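Local atomic coordinates of glutathione S-transferase (Lodderomyces elongisporus, PDB entry 4IVF), a protein that binds glutathione and, as a member of the glutathione S-transferase superfamily, probably conjugates it to small molecules. Residues Ile144-Leu158 with Leu188-Leu201. Numbering follows the deposited sequence.
Sequences ITDTKRIYGVFEDIL and LSRLEIDINQWPLL
E155, on helix 137-159, reaches across to the start of helix 199-209 and grips its first turn. From CB outward, the side chain first lies along W198: CB against W198 CB and CD1, CG close to W198 CB. CG is anti to the backbone N (chi1 -178°), and a bend at the next bond (chi2 69°) turns the carboxylate toward the chain that follows W198. There CD packs on L200 CB, and the two oxygens divide the backbone between them: E155 OE2 takes the N-H of L200 and OE1 that of L201, each bond 2.8 Å from N to O and each using the syn lone pair. P199 N lies 3.3 Å from E155 OE2 but has no hydrogen to give, so P199 N and CD merely pack against that oxygen.

W198, the N-cap residue, lays its indole against helix 137-159. Y151 CB sits 3.6 Å from the centroid of the six-membered ring of W198, over its face, while Q197 CG backs the other face. At the indole edge, W198 NE1 donates to a water oxygen at 2.9 Å, and that water donates to K148 O.

The Y151 ring is tilted 26° from the indole and displaced so far that the two barely overlap. L188 CD1 lies over one face of Y151, 3.8 Å from the Y151 ring centroid; L201 CD1 comes in at its edge, and the hydroxyl is hydrogen-bonded to Q122. L201 itself is a knob in the hole formed by Y151, F154, E155 and L158, with L201 CD2 3.6 Å from L158 CD1. Farther along, the I144 and L191 side chains run alongside in opposite directions, with I144 CD1 3.9 Å from L191 CD1.

This is packing within the all-helical C-terminal domain of the GST fold. A carboxylate bound to two N-H groups of the first turn meets a helix N-terminus whose dipole would probably stabilise its negative charge.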
loop_
_atom_site.group_PDB
_atom_site.type_symbol
_atom_site.label_atom_id
_atom_site.label_comp_id
_atom_site.label_asym_id
_atom_site.label_seq_id
_atom_site.Cartn_x
_atom_site.Cartn_y
_atom_site.Cartn_z
ATOM N N ILE F 144 -15.607 10.847 -3.677
ATOM C CA ILE F 144 -16.745 10.258 -3.009
ATOM C C ILE F 144 -17.212 9.002 -3.783
ATOM O O ILE F 144 -17.453 7.954 -3.185
ATOM C CB ILE F 144 -17.896 11.263 -2.903
ATOM C CG1 ILE F 144 -17.545 12.363 -1.903
ATOM C CG2 ILE F 144 -19.184 10.563 -2.507
ATOM C CD1 ILE F 144 -17.382 11.878 -0.490
ATOM N N THR F 145 -17.318 9.125 -5.106
ATOM C CA THR F 145 -17.769 8.034 -5.968
ATOM C C THR F 145 -16.797 6.853 -5.946
ATOM O O THR F 145 -17.206 5.694 -5.844
ATOM C CB THR F 145 -17.963 8.494 -7.424
ATOM O OG1 THR F 145 -19.054 9.415 -7.493
ATOM C CG2 THR F 145 -18.282 7.315 -8.307
ATOM N N ASP F 146 -15.507 7.147 -6.026
ATOM C CA ASP F 146 -14.527 6.074 -5.995
ATOM C C ASP F 146 -14.422 5.464 -4.593
ATOM O O ASP F 146 -14.160 4.271 -4.446
ATOM C CB ASP F 146 -13.168 6.535 -6.521
ATOM C CG ASP F 146 -12.301 5.369 -6.977
ATOM O OD1 ASP F 146 -12.817 4.486 -7.697
ATOM O OD2 ASP F 146 -11.113 5.323 -6.602
ATOM N N THR F 147 -14.640 6.266 -3.558
ATOM C CA THR F 147 -14.690 5.712 -2.205
ATOM C C THR F 147 -15.792 4.659 -2.066
ATOM O O THR F 147 -15.585 3.599 -1.457
ATOM C CB THR F 147 -14.903 6.801 -1.155
ATOM O OG1 THR F 147 -13.773 7.680 -1.151
ATOM C CG2 THR F 147 -15.050 6.182 0.220
ATOM N N LYS F 148 -16.952 4.953 -2.648
ATOM C CA LYS F 148 -18.076 4.031 -2.622
ATOM C C LYS F 148 -17.765 2.787 -3.448
ATOM O O LYS F 148 -18.201 1.689 -3.101
ATOM C CB LYS F 148 -19.348 4.705 -3.140
ATOM C CG LYS F 148 -19.986 5.672 -2.164
ATOM C CD LYS F 148 -21.047 6.496 -2.889
ATOM C CE LYS F 148 -21.871 7.341 -1.944
ATOM N NZ LYS F 148 -22.710 8.309 -2.711
ATOM N N ARG F 149 -17.015 2.962 -4.537
ATOM C CA ARG F 149 -16.603 1.829 -5.347
ATOM C C ARG F 149 -15.817 0.832 -4.487
ATOM O O ARG F 149 -16.088 -0.372 -4.510
ATOM C CB ARG F 149 -15.746 2.276 -6.538
ATOM C CG ARG F 149 -15.450 1.132 -7.516
ATOM C CD ARG F 149 -14.311 1.442 -8.499
ATOM N NE ARG F 149 -13.003 1.535 -7.848
ATOM C CZ ARG F 149 -12.226 0.490 -7.562
ATOM N NH1 ARG F 149 -12.615 -0.750 -7.856
ATOM N NH2 ARG F 149 -11.065 0.679 -6.960
ATOM N N ILE F 150 -14.864 1.356 -3.717
ATOM C CA ILE F 150 -13.934 0.540 -2.943
ATOM C C ILE F 150 -14.597 -0.241 -1.795
ATOM O O ILE F 150 -14.241 -1.379 -1.516
ATOM C CB ILE F 150 -12.755 1.401 -2.428
ATOM C CG1 ILE F 150 -11.833 1.754 -3.588
ATOM C CG2 ILE F 150 -11.952 0.663 -1.373
ATOM C CD1 ILE F 150 -10.900 2.882 -3.279
ATOM N N TYR F 151 -15.569 0.377 -1.141
ATOM C CA TYR F 151 -16.315 -0.296 -0.106
ATOM C C TYR F 151 -17.218 -1.367 -0.699
ATOM O O TYR F 151 -17.459 -2.399 -0.072
ATOM C CB TYR F 151 -17.089 0.707 0.743
ATOM C CG TYR F 151 -16.175 1.371 1.750
ATOM C CD1 TYR F 151 -15.589 2.600 1.486
ATOM C CD2 TYR F 151 -15.856 0.738 2.943
ATOM C CE1 TYR F 151 -14.730 3.191 2.391
ATOM C CE2 TYR F 151 -14.997 1.323 3.854
ATOM C CZ TYR F 151 -14.445 2.553 3.574
ATOM O OH TYR F 151 -13.601 3.146 4.480
ATOM N N GLY F 152 -17.686 -1.124 -1.918
ATOM C CA GLY F 152 -18.424 -2.126 -2.663
ATOM C C GLY F 152 -17.571 -3.353 -2.927
ATOM O O GLY F 152 -18.057 -4.477 -2.889
ATOM N N VAL F 153 -16.290 -3.136 -3.188
ATOM C CA VAL F 153 -15.371 -4.240 -3.436
ATOM C C VAL F 153 -15.156 -5.025 -2.146
ATOM O O VAL F 153 -15.243 -6.257 -2.133
ATOM C CB VAL F 153 -14.009 -3.743 -3.968
ATOM C CG1 VAL F 153 -13.028 -4.907 -4.101
ATOM C CG2 VAL F 153 -14.185 -3.021 -5.294
ATOM N N PHE F 154 -14.884 -4.308 -1.059
ATOM C CA PHE F 154 -14.788 -4.945 0.253
ATOM C C PHE F 154 -16.070 -5.709 0.647
ATOM O O PHE F 154 -16.004 -6.704 1.371
ATOM C CB PHE F 154 -14.427 -3.927 1.333
ATOM C CG PHE F 154 -12.956 -3.585 1.396
ATOM C CD1 PHE F 154 -12.016 -4.544 1.786
ATOM C CD2 PHE F 154 -12.514 -2.290 1.112
ATOM C CE1 PHE F 154 -10.647 -4.220 1.866
ATOM C CE2 PHE F 154 -11.153 -1.950 1.188
ATOM C CZ PHE F 154 -10.216 -2.911 1.565
ATOM N N GLU F 155 -17.228 -5.233 0.181
ATOM C CA GLU F 155 -18.490 -5.931 0.413
ATOM C C GLU F 155 -18.500 -7.237 -0.376
ATOM O O GLU F 155 -18.914 -8.274 0.136
ATOM C CB GLU F 155 -19.672 -5.047 0.013
ATOM C CG GLU F 155 -21.040 -5.642 0.238
ATOM C CD GLU F 155 -21.395 -5.796 1.709
ATOM O OE1 GLU F 155 -20.579 -5.412 2.572
ATOM O OE2 GLU F 155 -22.501 -6.302 2.003
ATOM N N ASP F 156 -18.043 -7.177 -1.626
ATOM C CA ASP F 156 -17.904 -8.371 -2.434
ATOM C C ASP F 156 -16.932 -9.377 -1.788
ATOM O O ASP F 156 -17.216 -10.575 -1.740
ATOM C CB ASP F 156 -17.447 -8.022 -3.850
ATOM C CG ASP F 156 -17.514 -9.214 -4.785
ATOM O OD1 ASP F 156 -18.167 -10.206 -4.407
ATOM O OD2 ASP F 156 -16.928 -9.168 -5.887
ATOM N N ILE F 157 -15.801 -8.882 -1.294
ATOM C CA ILE F 157 -14.802 -9.723 -0.638
ATOM C C ILE F 157 -15.418 -10.481 0.540
ATOM O O ILE F 157 -15.277 -11.715 0.651
ATOM C CB ILE F 157 -13.565 -8.890 -0.196
ATOM C CG1 ILE F 157 -12.820 -8.390 -1.426
ATOM C CG2 ILE F 157 -12.620 -9.719 0.649
ATOM C CD1 ILE F 157 -11.699 -7.465 -1.123
ATOM N N LEU F 158 -16.141 -9.749 1.389
ATOM C CA LEU F 158 -16.839 -10.365 2.509
ATOM C C LEU F 158 -17.845 -11.416 2.064
ATOM O O LEU F 158 -18.009 -12.437 2.732
ATOM C CB LEU F 158 -17.546 -9.309 3.355
ATOM C CG LEU F 158 -16.656 -8.438 4.234
ATOM C CD1 LEU F 158 -17.494 -7.384 4.901
ATOM C CD2 LEU F 158 -15.948 -9.289 5.269
ATOM N N LEU F 188 -16.097 7.190 7.664
ATOM C CA LEU F 188 -17.169 7.322 6.680
ATOM C C LEU F 188 -18.286 8.236 7.161
ATOM O O LEU F 188 -18.925 8.924 6.367
ATOM C CB LEU F 188 -17.745 5.949 6.308
ATOM C CG LEU F 188 -16.927 5.083 5.331
ATOM C CD1 LEU F 188 -17.599 3.717 5.066
ATOM C CD2 LEU F 188 -16.696 5.820 4.017
ATOM N N SER F 189 -18.526 8.243 8.464
ATOM C CA SER F 189 -19.599 9.046 9.025
ATOM C C SER F 189 -19.401 10.539 8.763
ATOM O O SER F 189 -20.377 11.262 8.593
ATOM C CB SER F 189 -19.740 8.788 10.524
ATOM O OG SER F 189 -18.560 9.173 11.214
ATOM N N ARG F 190 -18.149 10.999 8.719
ATOM C CA ARG F 190 -17.872 12.413 8.452
ATOM C C ARG F 190 -18.352 12.845 7.065
ATOM O O ARG F 190 -18.754 14.009 6.863
ATOM C CB ARG F 190 -16.383 12.734 8.618
ATOM C CG ARG F 190 -15.877 12.579 10.043
ATOM C CD ARG F 190 -14.506 13.217 10.234
ATOM N NE ARG F 190 -14.034 13.065 11.610
ATOM C CZ ARG F 190 -12.923 13.619 12.087
ATOM N NH1 ARG F 190 -12.163 14.361 11.293
ATOM N NH2 ARG F 190 -12.578 13.447 13.361
ATOM N N LEU F 191 -18.311 11.912 6.118
ATOM C CA LEU F 191 -18.800 12.169 4.765
ATOM C C LEU F 191 -20.296 11.847 4.622
ATOM O O LEU F 191 -20.839 11.869 3.521
ATOM C CB LEU F 191 -18.011 11.355 3.743
ATOM C CG LEU F 191 -16.493 11.554 3.670
ATOM C CD1 LEU F 191 -15.876 10.442 2.824
ATOM C CD2 LEU F 191 -16.113 12.945 3.127
ATOM N N GLU F 192 -20.955 11.554 5.735
ATOM C CA GLU F 192 -22.356 11.123 5.713
ATOM C C GLU F 192 -22.584 9.886 4.841
ATOM O O GLU F 192 -23.656 9.690 4.277
ATOM C CB GLU F 192 -23.291 12.272 5.320
ATOM C CG GLU F 192 -23.205 13.399 6.298
ATOM C CD GLU F 192 -24.182 14.519 6.048
ATOM O OE1 GLU F 192 -24.681 14.694 4.917
ATOM O OE2 GLU F 192 -24.442 15.247 7.015
ATOM N N ILE F 193 -21.558 9.052 4.740
ATOM C CA ILE F 193 -21.704 7.763 4.089
ATOM C C ILE F 193 -22.020 6.700 5.142
ATOM O O ILE F 193 -21.198 6.385 6.002
ATOM C CB ILE F 193 -20.443 7.388 3.304
ATOM C CG1 ILE F 193 -20.271 8.333 2.118
ATOM C CG2 ILE F 193 -20.529 5.959 2.802
ATOM C CD1 ILE F 193 -18.900 8.208 1.444
ATOM N N ASP F 194 -23.236 6.175 5.089
ATOM C CA ASP F 194 -23.654 5.161 6.030
ATOM C C ASP F 194 -23.081 3.834 5.547
ATOM O O ASP F 194 -23.401 3.386 4.446
ATOM C CB ASP F 194 -25.185 5.102 6.069
ATOM C CG ASP F 194 -25.714 4.172 7.149
ATOM O OD1 ASP F 194 -24.917 3.487 7.838
ATOM O OD2 ASP F 194 -26.944 4.120 7.300
ATOM N N ILE F 195 -22.239 3.205 6.362
ATOM C CA ILE F 195 -21.612 1.949 5.966
ATOM C C ILE F 195 -22.643 0.803 5.970
ATOM O O ILE F 195 -22.391 -0.277 5.445
ATOM C CB ILE F 195 -20.407 1.616 6.869
ATOM C CG1 ILE F 195 -19.556 0.503 6.254
ATOM C CG2 ILE F 195 -20.878 1.250 8.266
ATOM C CD1 ILE F 195 -18.411 0.051 7.129
ATOM N N ASN F 196 -23.819 1.055 6.539
ATOM C CA ASN F 196 -24.844 0.021 6.617
ATOM C C ASN F 196 -25.489 -0.277 5.274
ATOM O O ASN F 196 -26.122 -1.317 5.105
ATOM C CB ASN F 196 -25.896 0.361 7.672
ATOM C CG ASN F 196 -25.425 0.038 9.064
ATOM O OD1 ASN F 196 -24.633 -0.875 9.246
ATOM N ND2 ASN F 196 -25.893 0.790 10.054
ATOM N N GLN F 197 -25.299 0.621 4.309
ATOM C CA GLN F 197 -25.777 0.373 2.953
ATOM C C GLN F 197 -25.092 -0.862 2.337
ATOM O O GLN F 197 -25.619 -1.466 1.410
ATOM C CB GLN F 197 -25.583 1.609 2.073
ATOM C CG GLN F 197 -24.145 1.845 1.628
ATOM C CD GLN F 197 -23.947 3.232 1.038
ATOM O OE1 GLN F 197 -23.911 3.409 -0.183
ATOM N NE2 GLN F 197 -23.836 4.228 1.908
ATOM N N TRP F 198 -23.911 -1.212 2.844
ATOM C CA TRP F 198 -23.266 -2.482 2.510
ATOM C C TRP F 198 -23.453 -3.395 3.714
ATOM O O TRP F 198 -22.694 -3.316 4.682
ATOM C CB TRP F 198 -21.780 -2.296 2.200
ATOM C CG TRP F 198 -21.491 -1.272 1.127
ATOM C CD1 TRP F 198 -21.606 -1.443 -0.221
ATOM C CD2 TRP F 198 -21.031 0.073 1.320
ATOM N NE1 TRP F 198 -21.252 -0.288 -0.880
ATOM C CE2 TRP F 198 -20.894 0.657 0.046
ATOM C CE3 TRP F 198 -20.734 0.844 2.449
ATOM C CZ2 TRP F 198 -20.471 1.972 -0.130
ATOM C CZ3 TRP F 198 -20.308 2.141 2.273
ATOM C CH2 TRP F 198 -20.183 2.693 0.994
ATOM N N PRO F 199 -24.480 -4.265 3.665
ATOM C CA PRO F 199 -24.960 -4.937 4.880
ATOM C C PRO F 199 -23.934 -5.869 5.522
ATOM O O PRO F 199 -23.871 -5.935 6.746
ATOM C CB PRO F 199 -26.213 -5.694 4.404
ATOM C CG PRO F 199 -26.045 -5.825 2.925
ATOM C CD PRO F 199 -25.296 -4.598 2.481
ATOM N N LEU F 200 -23.131 -6.560 4.722
ATOM C CA LEU F 200 -22.074 -7.392 5.280
ATOM C C LEU F 200 -21.008 -6.546 6.002
ATOM O O LEU F 200 -20.600 -6.877 7.112
ATOM C CB LEU F 200 -21.434 -8.267 4.203
ATOM C CG LEU F 200 -22.340 -9.263 3.469
ATOM C CD1 LEU F 200 -21.501 -10.067 2.521
ATOM C CD2 LEU F 200 -23.082 -10.179 4.441
ATOM N N LEU F 201 -20.567 -5.461 5.377
ATOM C CA LEU F 201 -19.642 -4.533 6.040
ATOM C C LEU F 201 -20.236 -3.984 7.340
ATOM O O LEU F 201 -19.547 -3.904 8.361
ATOM C CB LEU F 201 -19.271 -3.382 5.114
ATOM C CG LEU F 201 -18.169 -3.607 4.083
ATOM C CD1 LEU F 201 -18.066 -2.391 3.180
ATOM C CD2 LEU F 201 -16.828 -3.864 4.768
HETATM O O HOH W 1 -20.656 0.619 -3.525
#